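Local coordinates for protein nucleocapsid (Crimean-congo hemorrhagic fever virus, PDB 4AKL) that probably binds single- and double-stranded RNA to package the viral genome, and probably also has a sequence-non-specific DNA endonuclease activity, at residues G87-G92 with V319-F324; E94-E97 with T102-S105; L170-R175 with F441-M446; I373-A378 with A382-E387; M388-G393 with Q463-N468. One frame throughout, in Å; residues are numbered along the deposited sequence. Where two conformers were deposited one is given.

Contact 1 (G87-G92 with V319-F324)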
# COMPACT_ATOMS: atom_id res chain seq x y z
N GLY A 87 10.24 -18.51 10.93
CA GLY A 87 8.99 -18.27 11.71
C GLY A 87 7.93 -17.46 11.01
O GLY A 87 6.72 -17.82 11.00
N ILE A 88 8.35 -16.36 10.40
CA ILE A 88 7.42 -15.48 9.66
C ILE A 88 6.98 -16.13 8.31
O ILE A 88 5.81 -16.07 7.95
CB ILE A 88 8.05 -14.09 9.50
CG1 ILE A 88 8.19 -13.43 10.88
CG2 ILE A 88 7.24 -13.25 8.50
CD1 ILE A 88 6.86 -13.08 11.54
N VAL A 89 7.90 -16.75 7.60
CA VAL A 89 7.51 -17.55 6.40
C VAL A 89 6.39 -18.59 6.70
O VAL A 89 5.39 -18.66 5.94
CB VAL A 89 8.74 -18.19 5.72
CG1 VAL A 89 8.35 -19.31 4.68
CG2 VAL A 89 9.56 -17.09 5.01
N LYS A 90 6.53 -19.36 7.78
CA LYS A 90 5.50 -20.33 8.15
C LYS A 90 4.19 -19.66 8.54
O LYS A 90 3.14 -19.99 8.04
CB LYS A 90 5.94 -21.23 9.31
CG LYS A 90 6.71 -22.45 8.88
CD LYS A 90 7.09 -23.35 10.07
CE LYS A 90 8.34 -22.86 10.79
NZ LYS A 90 8.45 -23.49 12.19
N LYS A 91 4.26 -18.73 9.47
CA LYS A 91 3.05 -18.06 9.92
C LYS A 91 2.41 -17.28 8.82
O LYS A 91 1.21 -17.39 8.62
CB LYS A 91 3.33 -17.19 11.12
CG LYS A 91 3.66 -18.06 12.38
CD LYS A 91 3.61 -17.26 13.63
CE LYS A 91 4.74 -16.26 13.74
NZ LYS A 91 4.88 -15.79 15.21
N GLY A 92 3.22 -16.53 8.08
CA GLY A 92 2.74 -15.69 6.95
C GLY A 92 2.04 -16.44 5.81
O GLY A 92 1.09 -15.93 5.23
N VAL A 319 3.78 -21.60 -2.90
CA VAL A 319 5.09 -21.67 -2.26
C VAL A 319 4.96 -22.24 -0.83
O VAL A 319 4.03 -21.94 -0.13
CB VAL A 319 5.78 -20.31 -2.25
CG1 VAL A 319 7.08 -20.38 -1.50
CG2 VAL A 319 5.98 -19.80 -3.71
N THR A 320 5.92 -23.06 -0.41
CA THR A 320 5.86 -23.67 0.93
C THR A 320 7.07 -23.19 1.70
O THR A 320 8.00 -22.61 1.11
CB THR A 320 5.87 -25.19 0.87
OG1 THR A 320 7.20 -25.66 0.56
CG2 THR A 320 4.84 -25.71 -0.17
N PRO A 321 7.07 -23.39 3.02
CA PRO A 321 8.28 -23.09 3.77
C PRO A 321 9.49 -23.82 3.17
O PRO A 321 10.59 -23.27 3.18
CB PRO A 321 7.95 -23.59 5.17
CG PRO A 321 6.46 -23.35 5.26
CD PRO A 321 5.94 -23.69 3.92
N GLU A 322 9.27 -25.02 2.64
CA GLU A 322 10.39 -25.80 2.10
C GLU A 322 10.89 -25.31 0.73
O GLU A 322 12.06 -25.41 0.47
CB GLU A 322 10.09 -27.32 2.12
CG GLU A 322 10.02 -27.91 3.55
CD GLU A 322 8.75 -27.47 4.32
OE1 GLU A 322 7.67 -27.26 3.68
OE2 GLU A 322 8.83 -27.30 5.56
N THR A 323 10.03 -24.80 -0.13
CA THR A 323 10.48 -24.27 -1.43
C THR A 323 10.78 -22.78 -1.38
O THR A 323 11.34 -22.23 -2.34
CB THR A 323 9.43 -24.51 -2.52
OG1 THR A 323 8.19 -23.97 -2.12
CG2 THR A 323 9.26 -26.02 -2.75
N PHE A 324 10.44 -22.11 -0.27
CA PHE A 324 10.67 -20.64 -0.16
C PHE A 324 12.09 -20.20 -0.45
O PHE A 324 12.28 -19.21 -1.12
CB PHE A 324 10.24 -20.10 1.22
CG PHE A 324 10.65 -18.69 1.45
CD1 PHE A 324 9.88 -17.65 0.95
CD2 PHE A 324 11.81 -18.39 2.13
CE1 PHE A 324 10.27 -16.32 1.15
CE2 PHE A 324 12.19 -17.07 2.33
CZ PHE A 324 11.43 -16.07 1.85
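Val89 reaches from helix 86-98 into the angle between Pro321 and Phe324 and has the most surface buried here. Its two methyls divide the work. CG1 lies anti to the backbone N (chi1 166°) and meets the backbone corner of the loop, 3.9 Å from Pro321 CA. CG2 sits over the centre of the Phe324 ring. It stands 3.7 Å from the ring centroid and only 8° off the ring normal, so this is a CH-pi contact of a methyl on a ring face.

Pro321 is held on a second front. Its CG comes 3.7 Å from Lys90 CG, and the two side chains cross at about a right angle. Only the start of the lysine chain takes part, for its end leads away from the loop.

Within the loop, Thr320 and Thr323 are tied to each other. Thr320 OG1 accepts from Thr323 N at 3.0 Å, and Thr320 N gives a nearly straight bond (172°) to Thr323 OG1. Outside the pair, Tyr311 and Leu314 of helix 306-316 pack against Val89 and Phe324. The Phe324 ring also meets Phe392 edge-to-face.

The Thr320 hydroxyl bond to the backbone three residues on makes an ST motif. With the return bond from Thr320 N to Thr323 OG1, it shapes the loop that leads from helix 306-316 toward helix 324-336.

Contact 2 (E94-E97 with T102-S105)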
# COMPACT_ATOMS: atom_id res chain seq x y z
N GLU A 94 0.81 -19.75 6.28
CA GLU A 94 -0.32 -20.45 6.95
C GLU A 94 -1.51 -19.51 7.15
O GLU A 94 -2.66 -19.92 7.02
CB GLU A 94 0.12 -21.12 8.26
CG GLU A 94 -0.94 -22.05 9.00
CD GLU A 94 -1.50 -23.27 8.16
OE1 GLU A 94 -1.05 -23.56 7.03
OE2 GLU A 94 -2.44 -23.92 8.68
N TRP A 95 -1.24 -18.23 7.41
CA TRP A 95 -2.35 -17.30 7.65
C TRP A 95 -3.43 -17.34 6.51
O TRP A 95 -4.62 -17.34 6.79
CB TRP A 95 -1.82 -15.91 7.87
CG TRP A 95 -2.89 -14.92 8.30
CD1 TRP A 95 -3.18 -14.55 9.58
CD2 TRP A 95 -3.77 -14.17 7.45
NE1 TRP A 95 -4.22 -13.62 9.58
CE2 TRP A 95 -4.59 -13.36 8.29
CE3 TRP A 95 -3.96 -14.10 6.06
CZ2 TRP A 95 -5.58 -12.50 7.79
CZ3 TRP A 95 -4.97 -13.23 5.56
CH2 TRP A 95 -5.75 -12.45 6.41
N PHE A 96 -3.00 -17.38 5.24
CA PHE A 96 -3.93 -17.44 4.10
C PHE A 96 -4.80 -18.70 4.11
O PHE A 96 -5.97 -18.65 3.78
CB PHE A 96 -3.15 -17.25 2.76
CG PHE A 96 -2.63 -15.87 2.64
CD1 PHE A 96 -3.45 -14.86 2.20
CD2 PHE A 96 -1.32 -15.57 3.04
CE1 PHE A 96 -2.99 -13.54 2.12
CE2 PHE A 96 -0.85 -14.26 2.96
CZ PHE A 96 -1.68 -13.25 2.50
N GLU A 97 -4.21 -19.80 4.53
CA GLU A 97 -4.91 -21.07 4.69
C GLU A 97 -5.99 -21.00 5.78
O GLU A 97 -7.08 -21.55 5.61
CB GLU A 97 -3.91 -22.17 5.04
CG GLU A 97 -4.17 -23.48 4.32
CD GLU A 97 -3.82 -23.37 2.86
OE1 GLU A 97 -2.59 -23.28 2.56
OE2 GLU A 97 -4.77 -23.38 2.02
N THR A 102 -12.08 -14.69 4.93
CA THR A 102 -12.13 -13.23 5.12
C THR A 102 -11.64 -12.38 3.93
O THR A 102 -11.95 -11.20 3.86
CB THR A 102 -11.34 -12.77 6.41
OG1 THR A 102 -10.30 -13.68 6.68
CG2 THR A 102 -12.23 -12.71 7.61
N ILE A 103 -10.87 -12.99 3.01
CA ILE A 103 -10.32 -12.30 1.86
C ILE A 103 -10.94 -12.71 0.54
O ILE A 103 -10.49 -12.28 -0.51
CB ILE A 103 -8.82 -12.51 1.81
CG1 ILE A 103 -8.43 -13.92 1.36
CG2 ILE A 103 -8.22 -12.18 3.21
CD1 ILE A 103 -6.96 -14.04 0.94
N LYS A 104 -12.00 -13.51 0.59
CA LYS A 104 -12.63 -14.06 -0.60
C LYS A 104 -13.11 -12.97 -1.60
O LYS A 104 -13.18 -13.23 -2.79
CB LYS A 104 -13.80 -15.03 -0.21
CG LYS A 104 -14.99 -14.39 0.45
CD LYS A 104 -16.31 -15.26 0.40
CE LYS A 104 -16.37 -16.37 1.48
NZ LYS A 104 -17.79 -16.55 2.03
N SER A 105 -13.41 -11.77 -1.10
CA SER A 105 -13.97 -10.71 -1.97
C SER A 105 -13.03 -10.32 -3.12
O SER A 105 -13.49 -10.01 -4.24
CB SER A 105 -14.43 -9.47 -1.14
OG SER A 105 -13.36 -8.79 -0.53
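The helical segment 94-97 faces residues 102-105 across a short connection, with Phe96 and Ile103 nearest at 8.5 Å between their CA atoms. Ile103 holds the N-cap position of helix 104-107. At that separation the backbones do not meet, and side chains fill the gap.

Ile103 points toward the helix and splits into two branches. CG2 approaches the rim of the six-membered part of the indole, 4.1 Å from Trp95 CH2. CD1 comes in at the edge of the phenyl ring, in its plane, 3.8 Å from Phe96 CD1. With chi1 at 74°, CG1 sits between the backbone N and the carbonyl carbon, and this sends CD1 to Phe96 while CG2 is left for Trp95. The aromatic rings also meet each other: Trp95 CE3 lies 3.9 Å above the Phe96 ring plane, over its centre.

Trp133, Phe308 and Tyr315 extend this aromatic group around Trp95 and Phe96. The indole NE1 is hydrogen-bonded to Asp136, consistent with a set orientation of the indole.

All three touching residues are buried and the contact between them is wholly apolar. It therefore rests on shape and on the exclusion of water, with the polar indole nitrogen satisfied by Asp136.

Contact 3 (L170-R175 with F441-M446). Unlike the reference sequence in segment 441-446: Asp445 (reference His).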
# COMPACT_ATOMS: atom_id res chain seq x y z
N LEU A 170 6.37 16.76 -7.60
CA LEU A 170 5.06 17.09 -7.02
C LEU A 170 4.03 17.71 -7.99
O LEU A 170 2.83 17.38 -7.92
CB LEU A 170 5.24 18.00 -5.81
CG LEU A 170 5.75 17.33 -4.55
CD1 LEU A 170 6.06 18.42 -3.49
CD2 LEU A 170 4.69 16.37 -3.99
N SER A 171 4.48 18.59 -8.88
CA SER A 171 3.59 19.16 -9.92
C SER A 171 2.99 18.08 -10.82
O SER A 171 1.79 18.12 -11.20
CB SER A 171 4.34 20.18 -10.77
OG SER A 171 4.88 21.22 -9.96
N ASP A 172 3.82 17.11 -11.20
CA ASP A 172 3.32 16.04 -12.02
C ASP A 172 2.42 15.12 -11.18
O ASP A 172 1.42 14.58 -11.68
CB ASP A 172 4.46 15.22 -12.62
CG ASP A 172 3.96 14.16 -13.56
OD1 ASP A 172 3.24 14.49 -14.52
OD2 ASP A 172 4.29 13.01 -13.31
N MET A 173 2.78 14.94 -9.92
CA MET A 173 2.00 14.08 -9.04
C MET A 173 0.62 14.71 -8.85
O MET A 173 -0.37 14.01 -8.98
CB MET A 173 2.72 13.81 -7.70
CG MET A 173 4.00 13.00 -7.85
SD MET A 173 5.28 13.16 -6.57
CE MET A 173 4.54 12.27 -5.19
N ILE A 174 0.56 16.02 -8.58
CA ILE A 174 -0.74 16.74 -8.43
C ILE A 174 -1.54 16.78 -9.74
O ILE A 174 -2.77 16.66 -9.71
CB ILE A 174 -0.55 18.19 -7.88
CG1 ILE A 174 0.06 18.19 -6.46
CG2 ILE A 174 -1.91 18.98 -7.83
CD1 ILE A 174 0.55 19.59 -5.96
N ARG A 175 -0.86 16.96 -10.88
CA ARG A 175 -1.48 16.80 -12.20
C ARG A 175 -2.19 15.42 -12.31
O ARG A 175 -3.32 15.35 -12.80
CB ARG A 175 -0.44 16.92 -13.32
CG ARG A 175 -0.99 16.73 -14.76
CD ARG A 175 0.13 16.60 -15.77
NE ARG A 175 0.82 15.30 -15.68
CZ ARG A 175 0.45 14.17 -16.29
NH1 ARG A 175 -0.63 14.12 -17.06
NH2 ARG A 175 1.17 13.07 -16.12
N PHE A 441 12.71 8.86 -21.35
CA PHE A 441 11.32 8.54 -21.66
C PHE A 441 10.38 9.65 -21.29
O PHE A 441 10.72 10.51 -20.47
CB PHE A 441 10.84 7.31 -20.88
CG PHE A 441 11.76 6.12 -20.95
CD1 PHE A 441 11.69 5.23 -22.01
CD2 PHE A 441 12.71 5.90 -19.93
CE1 PHE A 441 12.57 4.10 -22.06
CE2 PHE A 441 13.59 4.80 -19.97
CZ PHE A 441 13.52 3.90 -21.01
N ASN A 442 9.17 9.62 -21.87
CA ASN A 442 8.10 10.56 -21.54
C ASN A 442 7.45 10.19 -20.20
O ASN A 442 6.82 9.17 -20.10
CB ASN A 442 7.02 10.56 -22.64
CG ASN A 442 6.08 11.77 -22.55
OD1 ASN A 442 6.07 12.54 -21.55
ND2 ASN A 442 5.29 11.97 -23.63
N ILE A 443 7.62 11.03 -19.18
CA ILE A 443 7.05 10.84 -17.83
C ILE A 443 5.54 10.74 -17.89
O ILE A 443 4.95 9.75 -17.43
CB ILE A 443 7.48 12.05 -16.88
CG1 ILE A 443 8.92 11.90 -16.45
CG2 ILE A 443 6.61 12.18 -15.59
CD1 ILE A 443 9.26 10.50 -15.88
N GLN A 444 4.95 11.78 -18.48
CA GLN A 444 3.48 11.92 -18.56
C GLN A 444 2.77 10.74 -19.25
O GLN A 444 1.60 10.53 -19.00
CB GLN A 444 3.10 13.27 -19.22
CG GLN A 444 3.25 14.51 -18.31
CD GLN A 444 4.66 15.08 -18.22
OE1 GLN A 444 5.52 14.82 -19.07
NE2 GLN A 444 4.91 15.87 -17.16
N ASP A 445 3.47 9.98 -20.10
CA ASP A 445 2.84 8.79 -20.75
C ASP A 445 2.81 7.48 -19.94
O ASP A 445 2.14 6.49 -20.35
CB ASP A 445 3.49 8.48 -22.08
CG ASP A 445 2.88 9.27 -23.19
OD1 ASP A 445 2.45 10.43 -22.95
OD2 ASP A 445 2.84 8.72 -24.31
N MET A 446 3.53 7.46 -18.83
CA MET A 446 3.55 6.28 -17.99
C MET A 446 2.38 6.38 -17.02
O MET A 446 2.19 7.42 -16.42
CB MET A 446 4.85 6.19 -17.22
CG MET A 446 6.08 6.19 -18.09
SD MET A 446 7.56 6.15 -17.06
CE MET A 446 7.77 4.38 -16.86
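Asp172 is the first residue of helix 163-181 to meet the loop 441-446 here. Its carboxylate is placed at the loop with CG anti to the backbone N (chi1 -176°). The two oxygens meet different partners. OD2 lies 3.4 Å from the CG2 methyl of Ile443. OD1 is near the Gln444 amide, whose NE2 gives it a weak and doubtful hydrogen bond of 3.4 Å. Gln444 has two conformers, and its contacts here hold for one of them. In that conformer the amide and carboxylate planes stand 81° apart, so the two groups meet almost perpendicular.

One turn on, Arg175 comes back along the helix to the same oxygen. It grips Asp172 OD1 side-on with two nitrogens, NE at 2.8 Å and NH2 at 3.0 Å. NE meets OD1 nearly along its C-O axis. A bend at chi3 (73°) turns the guanidinium into this position. OD1 lies close to the guanidinium plane, which leaves a face of the group for the loop. In the same conformer Gln444 CG packs over that face, 3.2 Å above the plane and offset toward the rim.

Arg176 forms a salt bridge with Asp172 OD2 and a hydrogen bond with Met446 O, so it binds helix and loop together. The two arginines would probably favour the ionised form of Asp172, while Glu452 close to OD2 would oppose it.

The arrangement is an i to i+3 salt bridge on a helix, laid against the type I beta turn 443-446 in the loop between helix 425-440 and helix 450-460.

Contact 4 (I373-A378 with A382-E387)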
# COMPACT_ATOMS: atom_id res chain seq x y z
N ILE A 373 -2.88 2.74 -12.39
CA ILE A 373 -3.03 3.34 -11.09
C ILE A 373 -4.26 2.73 -10.38
O ILE A 373 -4.34 2.68 -9.13
CB ILE A 373 -3.10 4.89 -11.24
CG1 ILE A 373 -2.81 5.62 -9.92
CG2 ILE A 373 -4.48 5.32 -11.80
CD1 ILE A 373 -1.40 5.36 -9.23
N TYR A 374 -5.23 2.24 -11.16
CA TYR A 374 -6.43 1.70 -10.59
C TYR A 374 -6.37 0.25 -10.14
O TYR A 374 -7.29 -0.21 -9.46
CB TYR A 374 -7.56 1.83 -11.58
CG TYR A 374 -7.97 3.23 -11.83
CD1 TYR A 374 -8.40 4.05 -10.79
CD2 TYR A 374 -7.98 3.75 -13.13
CE1 TYR A 374 -8.81 5.36 -11.00
CE2 TYR A 374 -8.38 5.04 -13.36
CZ TYR A 374 -8.80 5.85 -12.28
OH TYR A 374 -9.20 7.13 -12.50
N MET A 375 -5.33 -0.45 -10.54
CA MET A 375 -5.19 -1.87 -10.24
C MET A 375 -5.31 -2.16 -8.77
O MET A 375 -4.83 -1.37 -7.94
CB MET A 375 -3.82 -2.37 -10.72
CG MET A 375 -3.66 -3.85 -10.69
SD MET A 375 -2.09 -4.37 -11.43
CE MET A 375 -2.45 -4.19 -13.12
N HIS A 376 -5.94 -3.26 -8.43
CA HIS A 376 -6.04 -3.70 -7.01
C HIS A 376 -4.67 -4.05 -6.51
O HIS A 376 -3.86 -4.65 -7.25
CB HIS A 376 -7.00 -4.87 -6.89
CG HIS A 376 -7.33 -5.27 -5.48
ND1 HIS A 376 -6.47 -6.00 -4.69
CD2 HIS A 376 -8.44 -5.08 -4.73
CE1 HIS A 376 -7.03 -6.23 -3.53
NE2 HIS A 376 -8.23 -5.69 -3.52
N PRO A 377 -4.37 -3.71 -5.21
CA PRO A 377 -3.03 -3.89 -4.68
C PRO A 377 -2.53 -5.29 -4.47
O PRO A 377 -1.33 -5.48 -4.14
CB PRO A 377 -3.10 -3.19 -3.31
CG PRO A 377 -4.53 -3.19 -2.93
CD PRO A 377 -5.21 -2.96 -4.25
N ALA A 378 -3.40 -6.26 -4.63
CA ALA A 378 -3.07 -7.68 -4.49
C ALA A 378 -2.79 -8.30 -5.85
O ALA A 378 -2.57 -9.51 -5.90
CB ALA A 378 -4.19 -8.41 -3.83
N ALA A 382 4.89 -7.50 -13.60
CA ALA A 382 6.34 -7.60 -13.74
C ALA A 382 7.00 -6.54 -12.84
O ALA A 382 7.92 -6.85 -12.13
CB ALA A 382 6.81 -7.47 -15.26
N GLY A 383 6.50 -5.30 -12.86
CA GLY A 383 7.05 -4.26 -12.04
C GLY A 383 6.85 -4.50 -10.53
O GLY A 383 7.65 -4.04 -9.75
N ARG A 384 5.81 -5.24 -10.13
CA ARG A 384 5.61 -5.60 -8.69
C ARG A 384 6.48 -6.72 -8.19
O ARG A 384 6.55 -6.95 -7.00
CB ARG A 384 4.14 -5.85 -8.44
CG ARG A 384 3.40 -4.48 -8.33
CD ARG A 384 1.91 -4.65 -8.26
NE ARG A 384 1.27 -3.41 -7.87
CZ ARG A 384 -0.02 -3.24 -7.68
NH1 ARG A 384 -0.89 -4.25 -7.82
NH2 ARG A 384 -0.44 -2.02 -7.34
N ILE A 385 7.23 -7.40 -9.07
CA ILE A 385 8.17 -8.42 -8.65
C ILE A 385 9.20 -7.79 -7.65
O ILE A 385 9.65 -8.47 -6.69
CB ILE A 385 8.80 -9.17 -9.87
CG1 ILE A 385 7.81 -10.24 -10.43
CG2 ILE A 385 10.09 -9.88 -9.49
CD1 ILE A 385 7.62 -11.57 -9.59
N SER A 386 9.51 -6.52 -7.86
CA SER A 386 10.38 -5.77 -6.96
C SER A 386 9.85 -5.68 -5.48
O SER A 386 10.65 -5.60 -4.58
CB SER A 386 10.67 -4.35 -7.51
OG SER A 386 9.49 -3.57 -7.63
N GLU A 387 8.52 -5.75 -5.28
CA GLU A 387 7.91 -5.76 -3.93
C GLU A 387 8.33 -7.05 -3.24
O GLU A 387 8.79 -7.03 -2.12
CB GLU A 387 6.38 -5.71 -3.99
CG GLU A 387 5.77 -4.51 -4.71
CD GLU A 387 5.80 -3.28 -3.87
OE1 GLU A 387 5.47 -3.39 -2.71
OE2 GLU A 387 6.13 -2.20 -4.37
O HOH W 1 -2.56 -0.82 -6.32
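Arg384 stretches across to the loop 373-378, and its guanidinium carries the contact. NH1 donates to His376 O at 3.1 Å, with an N-H...O angle of 156°. The oxygen lies in the guanidinium plane, at its edge, while the donor is tilted 31° from the carbonyl plane. NH2 reaches the same loop through a water, which it meets at 2.6 Å. That water donates in turn to Met375 O at 2.8 Å. Pro377 O sits over one face of the group.

The Met375 thioether lies alongside. Its SD comes 3.8 Å from Arg384 NH1, and the two side chains run past one another antiparallel.

The reach comes from a chain extended from CG to NE. Arg384 lies in the type I turn 382-385, which leads into the helix. NH1 has a further hydrogen bond to Val379 O, so the link between the segments is gripped as well. In the second shell, the His376 ring is bonded at both nitrogens: its ND1 accepts from Ala378 N at 3.1 Å and its NE2 is bonded to Gln122 O. Trp313 of helix 306-316 packs on Arg384.

The positive group is thus met by neutral carbonyl oxygens and a water. Their partial negative charges probably stabilise it, while the directed bonds tie the loop 373-378 to Arg384.

Contact 5 (M388-G393 with Q463-N468)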
# COMPACT_ATOMS: atom_id res chain seq x y z
N MET A 388 8.18 -8.17 -3.95
CA MET A 388 8.65 -9.46 -3.43
C MET A 388 10.16 -9.45 -3.24
O MET A 388 10.65 -10.00 -2.26
CB MET A 388 8.27 -10.59 -4.40
CG MET A 388 6.81 -10.73 -4.64
SD MET A 388 6.38 -12.17 -5.70
CE MET A 388 6.58 -13.43 -4.49
N GLY A 389 10.90 -8.79 -4.16
CA GLY A 389 12.35 -8.76 -4.09
C GLY A 389 12.85 -8.03 -2.82
O GLY A 389 13.78 -8.48 -2.20
N VAL A 390 12.26 -6.91 -2.45
CA VAL A 390 12.71 -6.27 -1.22
C VAL A 390 12.39 -7.11 0.03
O VAL A 390 13.15 -7.11 0.99
CB VAL A 390 12.19 -4.80 -1.07
CG1 VAL A 390 10.69 -4.77 -0.80
CG2 VAL A 390 12.95 -4.09 0.00
N CYS A 391 11.30 -7.87 0.02
CA CYS A 391 11.00 -8.72 1.19
C CYS A 391 11.85 -9.98 1.36
O CYS A 391 12.23 -10.35 2.49
CB CYS A 391 9.55 -9.16 1.10
SG CYS A 391 8.29 -7.92 1.11
N PHE A 392 12.12 -10.66 0.22
CA PHE A 392 12.70 -12.02 0.21
C PHE A 392 13.99 -12.15 -0.59
O PHE A 392 14.61 -13.23 -0.57
CB PHE A 392 11.73 -13.02 -0.41
CG PHE A 392 10.30 -12.89 0.06
CD1 PHE A 392 9.98 -12.84 1.40
CD2 PHE A 392 9.26 -12.88 -0.85
CE1 PHE A 392 8.67 -12.75 1.80
CE2 PHE A 392 7.95 -12.77 -0.43
CZ PHE A 392 7.67 -12.71 0.87
N GLY A 393 14.40 -11.09 -1.28
CA GLY A 393 15.52 -11.15 -2.19
C GLY A 393 16.77 -10.35 -1.96
O GLY A 393 17.67 -10.46 -2.76
N GLN A 463 9.78 5.16 6.64
CA GLN A 463 11.22 5.05 6.74
C GLN A 463 11.72 3.58 6.65
O GLN A 463 12.86 3.30 7.03
CB GLN A 463 11.66 5.69 8.03
CG GLN A 463 11.41 7.16 8.01
CD GLN A 463 11.91 7.85 9.19
OE1 GLN A 463 11.70 9.03 9.30
NE2 GLN A 463 12.59 7.14 10.11
N SER A 464 10.87 2.69 6.16
CA SER A 464 11.17 1.31 5.91
C SER A 464 10.16 0.80 4.90
O SER A 464 8.99 1.28 4.89
CB SER A 464 11.05 0.50 7.19
OG SER A 464 10.96 -0.90 6.96
N PRO A 465 10.58 -0.16 4.04
CA PRO A 465 9.64 -0.84 3.16
C PRO A 465 8.61 -1.73 3.87
O PRO A 465 7.61 -2.08 3.24
CB PRO A 465 10.53 -1.71 2.24
CG PRO A 465 11.82 -1.81 2.89
CD PRO A 465 11.97 -0.60 3.80
N PHE A 466 8.85 -2.07 5.17
CA PHE A 466 7.99 -2.98 5.91
C PHE A 466 6.92 -2.30 6.76
O PHE A 466 6.22 -2.98 7.46
CB PHE A 466 8.84 -3.92 6.74
CG PHE A 466 9.76 -4.70 5.89
CD1 PHE A 466 9.30 -5.78 5.18
CD2 PHE A 466 11.09 -4.32 5.74
CE1 PHE A 466 10.17 -6.52 4.30
CE2 PHE A 466 11.94 -5.04 4.89
CZ PHE A 466 11.46 -6.16 4.17
N GLN A 467 6.81 -1.00 6.65
CA GLN A 467 5.73 -0.23 7.26
C GLN A 467 4.51 -0.22 6.40
O GLN A 467 4.61 -0.17 5.21
CB GLN A 467 6.18 1.22 7.53
CG GLN A 467 7.00 1.34 8.76
CD GLN A 467 7.87 2.58 8.82
OE1 GLN A 467 8.14 3.24 7.79
NE2 GLN A 467 8.34 2.89 10.02
N ASN A 468 3.34 -0.28 7.02
CA ASN A 468 2.05 -0.13 6.34
C ASN A 468 1.62 1.26 6.66
O ASN A 468 1.67 1.68 7.85
CB ASN A 468 1.06 -1.19 6.83
CG ASN A 468 -0.42 -0.91 6.45
OD1 ASN A 468 -0.98 0.17 6.74
ND2 ASN A 468 -1.06 -1.89 5.85
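Phe466 points its ring at helix 385-392 and meets residues 390 and 391 with one end of it. From CB the side chain turns with CG anti to the carbonyl carbon (chi1 -59°), which carries the ring toward the helix. The contact begins at CE1, which lies 3.9 Å from Cys391 CA and 4.0 Å from Cys391 SG. The CA is near the ring plane, at its edge. The sulfur stands obliquely to the ring, 5.2 Å from the centroid of Phe466, as a Cys sulfur-aromatic contact. At the tip, Phe466 CZ comes 3.7 Å from Val390 O.

Beside it, Pro465 meets the side chain of Val390. Pro465 CG lies 3.9 Å from the CG2 methyl of Val390, and the two side chains approach at a slant.

The loop side is shaped by Ser464, whose OG accepts from Phe466 N at 3.0 Å in an ST turn. This lies within the type I turn 464-467. Phe466 O is bonded to Arg134 of helix 120-136.

All four touching residues are buried. Glu79, Cys80 and Ala83 of helix 77-83 line the Phe466 ring, and Ser310 of helix 306-316 packs on Cys391. The loop that follows helix 450-460 is therefore wedged among helices 77-83, 120-136 and 385-392.

In the fold
From the N terminus, helix 86-98 comes first and serves both contacts 1 and 2. Contact 2 closes a short loop to helix 104-107, inside the long loop that contact 1 closes just before helix 324-336. Contact 3 opens within that long loop, at helix 163-181, and ends at 441-446, so contacts 1 and 3 cross. They lie on opposite sides of the chain's centre. Contact 4 is a short closure within the span of contact 3. Contact 5 also starts within that span but ends beyond it, so contacts 3 and 5 cross. Contacts 4 and 5 share helix 385-392, to which contact 5 ties the loop after helix 450-460. Contacts 1 and 5 also touch each other.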